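Local coordinates for esterase (Thermotoga maritima, PDB 3DOH), which is a thermostable esterase that probably hydrolyses carboxylic esters and joins an immunoglobulin-like domain to an alpha/beta-hydrolase domain, at residues 60-65 and 80-85; 10-15 and 24-29. All blocks are in the same frame, centred on the assembly; numbering follows the deposited sequence.

Contact 1: 60-65 and 80-85; sequences KVYANN and YVVLEL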
loop_
_atom_site.group_PDB
_atom_site.type_symbol
_atom_site.label_atom_id
_atom_site.label_comp_id
_atom_site.label_asym_id
_atom_site.label_seq_id
_atom_site.Cartn_x
_atom_site.Cartn_y
_atom_site.Cartn_z
ATOM N N LYS A 60 1.367 24.123 2.525
ATOM C CA LYS A 60 0.467 25.158 1.975
ATOM C C LYS A 60 1.291 26.410 1.641
ATOM O O LYS A 60 2.273 26.673 2.322
ATOM C CB LYS A 60 -0.669 25.553 2.954
ATOM C CG LYS A 60 -1.160 24.500 4.004
ATOM C CD LYS A 60 -2.149 23.417 3.464
ATOM C CE LYS A 60 -3.239 23.045 4.505
ATOM N NZ LYS A 60 -2.812 23.172 5.976
ATOM N N VAL A 61 0.915 27.162 0.600
ATOM C CA VAL A 61 1.431 28.542 0.375
ATOM C C VAL A 61 0.331 29.597 0.538
ATOM O O VAL A 61 -0.796 29.375 0.106
ATOM C CB VAL A 61 2.050 28.758 -1.034
ATOM C CG1 VAL A 61 2.709 30.134 -1.107
ATOM C CG2 VAL A 61 3.070 27.724 -1.347
ATOM N N TYR A 62 0.668 30.740 1.136
ATOM C CA TYR A 62 -0.263 31.891 1.226
ATOM C C TYR A 62 0.435 33.265 1.416
ATOM O O TYR A 62 1.648 33.348 1.624
ATOM C CB TYR A 62 -1.364 31.656 2.291
ATOM C CG TYR A 62 -0.845 31.430 3.710
ATOM C CD1 TYR A 62 -0.576 30.136 4.185
ATOM C CD2 TYR A 62 -0.612 32.502 4.555
ATOM C CE1 TYR A 62 -0.086 29.919 5.467
ATOM C CE2 TYR A 62 -0.120 32.302 5.839
ATOM C CZ TYR A 62 0.137 31.011 6.294
ATOM O OH TYR A 62 0.645 30.837 7.557
ATOM N N ALA A 63 -0.334 34.343 1.341
ATOM C CA ALA A 63 0.258 35.653 1.539
ATOM C C ALA A 63 -0.434 36.443 2.620
ATOM O O ALA A 63 -1.630 36.300 2.811
ATOM C CB ALA A 63 0.246 36.413 0.255
ATOM N N ASN A 64 0.327 37.265 3.337
ATOM C CA ASN A 64 -0.217 38.266 4.262
ATOM C C ASN A 64 0.642 39.542 4.202
ATOM O O ASN A 64 1.595 39.626 3.395
ATOM C CB ASN A 64 -0.303 37.711 5.688
ATOM C CG ASN A 64 1.070 37.379 6.292
ATOM O OD1 ASN A 64 1.242 36.351 6.960
ATOM N ND2 ASN A 64 2.040 38.254 6.083
ATOM N N ASN A 65 0.306 40.525 5.040
ATOM C CA ASN A 65 1.116 41.730 5.177
ATOM C C ASN A 65 1.720 41.855 6.558
ATOM O O ASN A 65 2.400 42.825 6.867
ATOM C CB ASN A 65 0.322 42.982 4.805
ATOM C CG ASN A 65 0.727 43.556 3.431
ATOM O OD1 ASN A 65 1.925 43.583 3.036
ATOM N ND2 ASN A 65 -0.276 44.020 2.695
ATOM N N TYR A 80 4.412 39.607 1.937
ATOM C CA TYR A 80 4.957 38.405 2.550
ATOM C C TYR A 80 4.344 37.143 1.974
ATOM O O TYR A 80 3.112 37.004 1.901
ATOM C CB TYR A 80 4.767 38.431 4.058
ATOM C CG TYR A 80 5.474 39.554 4.735
ATOM C CD1 TYR A 80 6.825 39.458 5.015
ATOM C CD2 TYR A 80 4.797 40.721 5.095
ATOM C CE1 TYR A 80 7.505 40.481 5.648
ATOM C CE2 TYR A 80 5.478 41.778 5.728
ATOM C CZ TYR A 80 6.840 41.632 6.004
ATOM O OH TYR A 80 7.561 42.620 6.611
ATOM N N VAL A 81 5.203 36.223 1.562
ATOM C CA VAL A 81 4.751 34.916 1.142
ATOM C C VAL A 81 5.236 33.873 2.158
ATOM O O VAL A 81 6.442 33.751 2.457
ATOM C CB VAL A 81 5.181 34.604 -0.317
ATOM C CG1 VAL A 81 5.073 33.103 -0.636
ATOM C CG2 VAL A 81 4.351 35.441 -1.286
ATOM N N VAL A 82 4.249 33.156 2.693
ATOM C CA VAL A 82 4.447 32.112 3.652
ATOM C C VAL A 82 4.423 30.757 2.987
ATOM O O VAL A 82 3.488 30.410 2.271
ATOM C CB VAL A 82 3.352 32.128 4.735
ATOM C CG1 VAL A 82 3.447 30.851 5.658
ATOM C CG2 VAL A 82 3.466 33.378 5.572
ATOM N N LEU A 83 5.463 29.990 3.265
ATOM C CA LEU A 83 5.557 28.619 2.831
ATOM C C LEU A 83 5.534 27.811 4.098
ATOM O O LEU A 83 6.486 27.858 4.869
ATOM C CB LEU A 83 6.914 28.390 2.159
ATOM C CG LEU A 83 7.304 29.238 0.948
ATOM C CD1 LEU A 83 8.657 28.806 0.505
ATOM C CD2 LEU A 83 6.283 29.095 -0.174
ATOM N N GLU A 84 4.463 27.080 4.348
ATOM C CA GLU A 84 4.409 26.268 5.540
ATOM C C GLU A 84 5.076 24.915 5.283
ATOM O O GLU A 84 5.009 24.371 4.191
ATOM C CB GLU A 84 2.956 26.195 6.015
ATOM C CG GLU A 84 2.431 24.805 6.301
ATOM C CD GLU A 84 1.514 24.761 7.508
ATOM O OE1 GLU A 84 0.824 25.781 7.792
ATOM O OE2 GLU A 84 1.516 23.701 8.186
ATOM N N LEU A 85 5.741 24.369 6.286
ATOM C CA LEU A 85 6.508 23.120 6.115
ATOM C C LEU A 85 6.024 21.952 6.995
ATOM O O LEU A 85 5.638 22.153 8.135
ATOM C CB LEU A 85 7.997 23.390 6.360
ATOM C CG LEU A 85 8.544 24.655 5.679
ATOM C CD1 LEU A 85 9.930 24.892 6.219
ATOM C CD2 LEU A 85 8.557 24.557 4.135
#
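Tyr62 sets one face of its ring against the side chain of Val82, the residue directly opposite on the neighbouring strand. With CG between the backbone N and the carbonyl carbon (chi1 60°), the phenol rises from the sheet beside Val82 and tilts toward it. Val82 CB thus sits against one ring face, 3.8 Å from the ring centroid, in a CH-pi contact, while Val82 CG1 reaches farther out to 3.4 Å from Tyr62 CZ. A branched valine suits this place because its CB and both methyls offer a broad apolar surface to a flat ring. Beyond them, Tyr62 OH bonds to Leu69 O, fixing the outer end of the ring. Cutting this residue back to an alanine would probably leave Val82 without the cover over its CB and CG1, and Leu69 O without its hydroxyl donor. The two backbones join here as an antiparallel hydrogen-bonded pair, with Val82 N to Tyr62 O at 2.8 Å and Tyr62 N to Val82 O at 3.1 Å. These strands are neighbours in the immunoglobulin-like N-terminal domain, and strand 19-29 lies along the other side of 80-85. Tyr80 forms the next hydrogen-bonded pair on the same face, with Asn64, its N 3.2 Å from Asn64 O. Its ring runs on past the end of strand 60-64, so that Asn65 O comes to the ring edge, 3.4 Å from Tyr80 CE2. The long flat side chain of a tyrosine can reach Asn65 while also touching Val26 and Glu28 on strand 19-29. On the reverse, aliphatic face, Val61 CG2 meets Leu83 CD2 at 3.7 Å and Val61 CG1 meets Val81 CG1 at 3.8 Å. Phe43 packs on Val61 and Leu83, and Leu38 on Val61 and Val81, a setting suited to aliphatic side chains.

Contact 2: 10-15 and 24-29; sequences TLITKV and AVVIEY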
loop_
_atom_site.group_PDB
_atom_site.type_symbol
_atom_site.label_atom_id
_atom_site.label_comp_id
_atom_site.label_asym_id
_atom_site.label_seq_id
_atom_site.Cartn_x
_atom_site.Cartn_y
_atom_site.Cartn_z
ATOM N N THR A 10 12.953 34.462 5.644
ATOM C CA THR A 10 13.007 34.346 7.067
ATOM C C THR A 10 12.511 32.964 7.445
ATOM O O THR A 10 11.430 32.537 7.050
ATOM C CB THR A 10 12.120 35.390 7.716
ATOM O OG1 THR A 10 12.386 36.678 7.151
ATOM C CG2 THR A 10 12.373 35.427 9.198
ATOM N N LEU A 11 13.347 32.262 8.181
ATOM C CA LEU A 11 13.040 30.974 8.743
ATOM C C LEU A 11 12.143 31.121 9.950
ATOM O O LEU A 11 12.522 31.779 10.909
ATOM C CB LEU A 11 14.355 30.348 9.175
ATOM C CG LEU A 11 15.061 29.465 8.147
ATOM C CD1 LEU A 11 14.745 29.907 6.733
ATOM C CD2 LEU A 11 16.564 29.355 8.434
ATOM N N ILE A 12 10.953 30.539 9.920
ATOM C CA ILE A 12 10.099 30.572 11.098
ATOM C C ILE A 12 10.272 29.260 11.884
ATOM O O ILE A 12 10.049 28.151 11.327
ATOM C CB ILE A 12 8.601 30.796 10.745
ATOM C CG1 ILE A 12 8.427 31.858 9.654
ATOM C CG2 ILE A 12 7.788 31.131 12.010
ATOM C CD1 ILE A 12 8.840 33.281 10.091
ATOM N N THR A 13 10.697 29.385 13.148
ATOM C CA THR A 13 10.789 28.258 14.072
ATOM C C THR A 13 9.749 28.418 15.128
ATOM O O THR A 13 9.322 29.543 15.442
ATOM C CB THR A 13 12.179 28.093 14.806
ATOM O OG1 THR A 13 12.447 29.212 15.675
ATOM C CG2 THR A 13 13.338 27.911 13.814
ATOM N N LYS A 14 9.352 27.287 15.705
ATOM C CA LYS A 14 8.323 27.268 16.703
ATOM C C LYS A 14 8.655 26.093 17.620
ATOM O O LYS A 14 9.205 25.064 17.153
ATOM C CB LYS A 14 7.009 27.053 15.979
ATOM C CG LYS A 14 5.780 27.113 16.834
ATOM C CD LYS A 14 4.731 26.232 16.223
ATOM C CE LYS A 14 3.342 26.702 16.540
ATOM N NZ LYS A 14 2.993 27.883 15.702
ATOM N N VAL A 15 8.339 26.194 18.905
ATOM C CA VAL A 15 8.691 25.079 19.781
ATOM C C VAL A 15 7.538 24.066 19.822
ATOM O O VAL A 15 6.426 24.377 20.327
ATOM C CB VAL A 15 9.131 25.528 21.217
ATOM C CG1 VAL A 15 9.576 24.335 22.059
ATOM C CG2 VAL A 15 10.244 26.585 21.153
ATOM N N ALA A 24 8.042 27.263 9.119
ATOM C CA ALA A 24 7.702 28.016 7.926
ATOM C C ALA A 24 8.873 28.822 7.394
ATOM O O ALA A 24 9.860 29.035 8.088
ATOM C CB ALA A 24 6.497 28.882 8.168
ATOM N N VAL A 25 8.773 29.209 6.138
ATOM C CA VAL A 25 9.714 30.101 5.531
ATOM C C VAL A 25 8.860 31.231 4.978
ATOM O O VAL A 25 7.885 30.987 4.253
ATOM C CB VAL A 25 10.498 29.378 4.413
ATOM C CG1 VAL A 25 11.082 30.364 3.457
ATOM C CG2 VAL A 25 11.582 28.496 5.001
ATOM N N VAL A 26 9.206 32.453 5.362
ATOM C CA VAL A 26 8.520 33.654 4.872
ATOM C C VAL A 26 9.423 34.505 3.970
ATOM O O VAL A 26 10.522 34.920 4.367
ATOM C CB VAL A 26 8.013 34.533 6.041
ATOM C CG1 VAL A 26 7.527 35.863 5.546
ATOM C CG2 VAL A 26 6.888 33.832 6.803
ATOM N N ILE A 27 8.949 34.783 2.764
ATOM C CA ILE A 27 9.712 35.582 1.810
ATOM C C ILE A 27 9.075 36.958 1.710
ATOM O O ILE A 27 7.880 37.052 1.493
ATOM C CB ILE A 27 9.737 34.931 0.399
ATOM C CG1 ILE A 27 10.126 33.430 0.492
ATOM C CG2 ILE A 27 10.609 35.788 -0.553
ATOM C CD1 ILE A 27 9.698 32.550 -0.655
ATOM N N GLU A 28 9.865 38.015 1.903
ATOM C CA GLU A 28 9.368 39.387 1.705
ATOM C C GLU A 28 9.731 39.831 0.303
ATOM O O GLU A 28 10.911 40.071 -0.001
ATOM C CB GLU A 28 9.912 40.391 2.741
ATOM C CG GLU A 28 9.399 41.828 2.498
ATOM C CD GLU A 28 9.653 42.818 3.658
ATOM O OE1 GLU A 28 10.751 42.861 4.256
ATOM O OE2 GLU A 28 8.719 43.583 3.963
ATOM N N TYR A 29 8.709 39.920 -0.539
ATOM C CA TYR A 29 8.854 40.368 -1.909
ATOM C C TYR A 29 8.878 41.899 -2.038
ATOM O O TYR A 29 8.336 42.594 -1.175
ATOM C CB TYR A 29 7.721 39.762 -2.731
ATOM C CG TYR A 29 8.029 38.334 -3.148
ATOM C CD1 TYR A 29 8.850 38.073 -4.252
ATOM C CD2 TYR A 29 7.517 37.244 -2.436
ATOM C CE1 TYR A 29 9.138 36.768 -4.645
ATOM C CE2 TYR A 29 7.789 35.934 -2.821
ATOM C CZ TYR A 29 8.603 35.698 -3.923
ATOM O OH TYR A 29 8.899 34.400 -4.314
HETATM O O HOH W 1 10.910 37.358 5.161
#
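Ile12 places CG1 opposite its carbonyl carbon and beside its backbone N (chi1 -42°), and Val26, with CG1 anti to its backbone N (chi1 170°), holds CG2 in the corresponding position. These turns bring the two branches together diagonally across the strands, Ile12 CG1 lying 3.8 Å from Val26 CG2. Ala24 is the residue directly opposite Ile12, and its single methyl lies alongside the branched side chain, with Ala24 CB 3.8 Å from Ile12 CB. Leu69 packs on the same alanine, and Leu139 on the isoleucine. The backbones are tied by two antiparallel hydrogen-bonded pairs, Ile12 with Ala24 and Thr10 with Val26. In the latter, Thr10 N to Val26 O and Val26 N to Thr10 O both measure 2.8 Å. Strands 8-16 and 19-29 form a beta hairpin of the immunoglobulin-like domain, and strand 129-139 bonds to the outer side of 8-16 through Leu11 and Thr13. Leu11 and Val25, the non-hydrogen-bonded pair between those two pairs, project from the reverse face; Leu11 CD1 and Val25 CG2 touch at 3.9 Å. Thr10 stands at a partly exposed edge of the contact, where a hydroxyl is useful: a water lies 2.6 Å from Thr10 OG1 and donates to Val26 O, also at 2.6 Å. That carbonyl therefore accepts from both the Thr10 amide and the water.

Overall arrangement
Contact 1 and contact 2 lie side by side in one sheet of the immunoglobulin-like domain, their centres about 9 Å apart, because strands 80-85 and 19-29 are neighbours. Two probable backbone hydrogen bonds join them. One runs from Ile27 N to Val81 O at 2.7 Å. The other runs from Leu83 N to Val25 O at 2.8 Å. Val82 CG2 packs 3.7 Å from Val26 CG2, running the apolar face from Tyr62 through to Ile12. Leu69 touches both contacts, through Tyr62 OH and Ala24. The centre of contact 1 is about 25 Å from the chain centre and that of contact 2 about 19 Å. The probable Ser-His-Asp triad belongs to the hydrolase domain, apart from these strands.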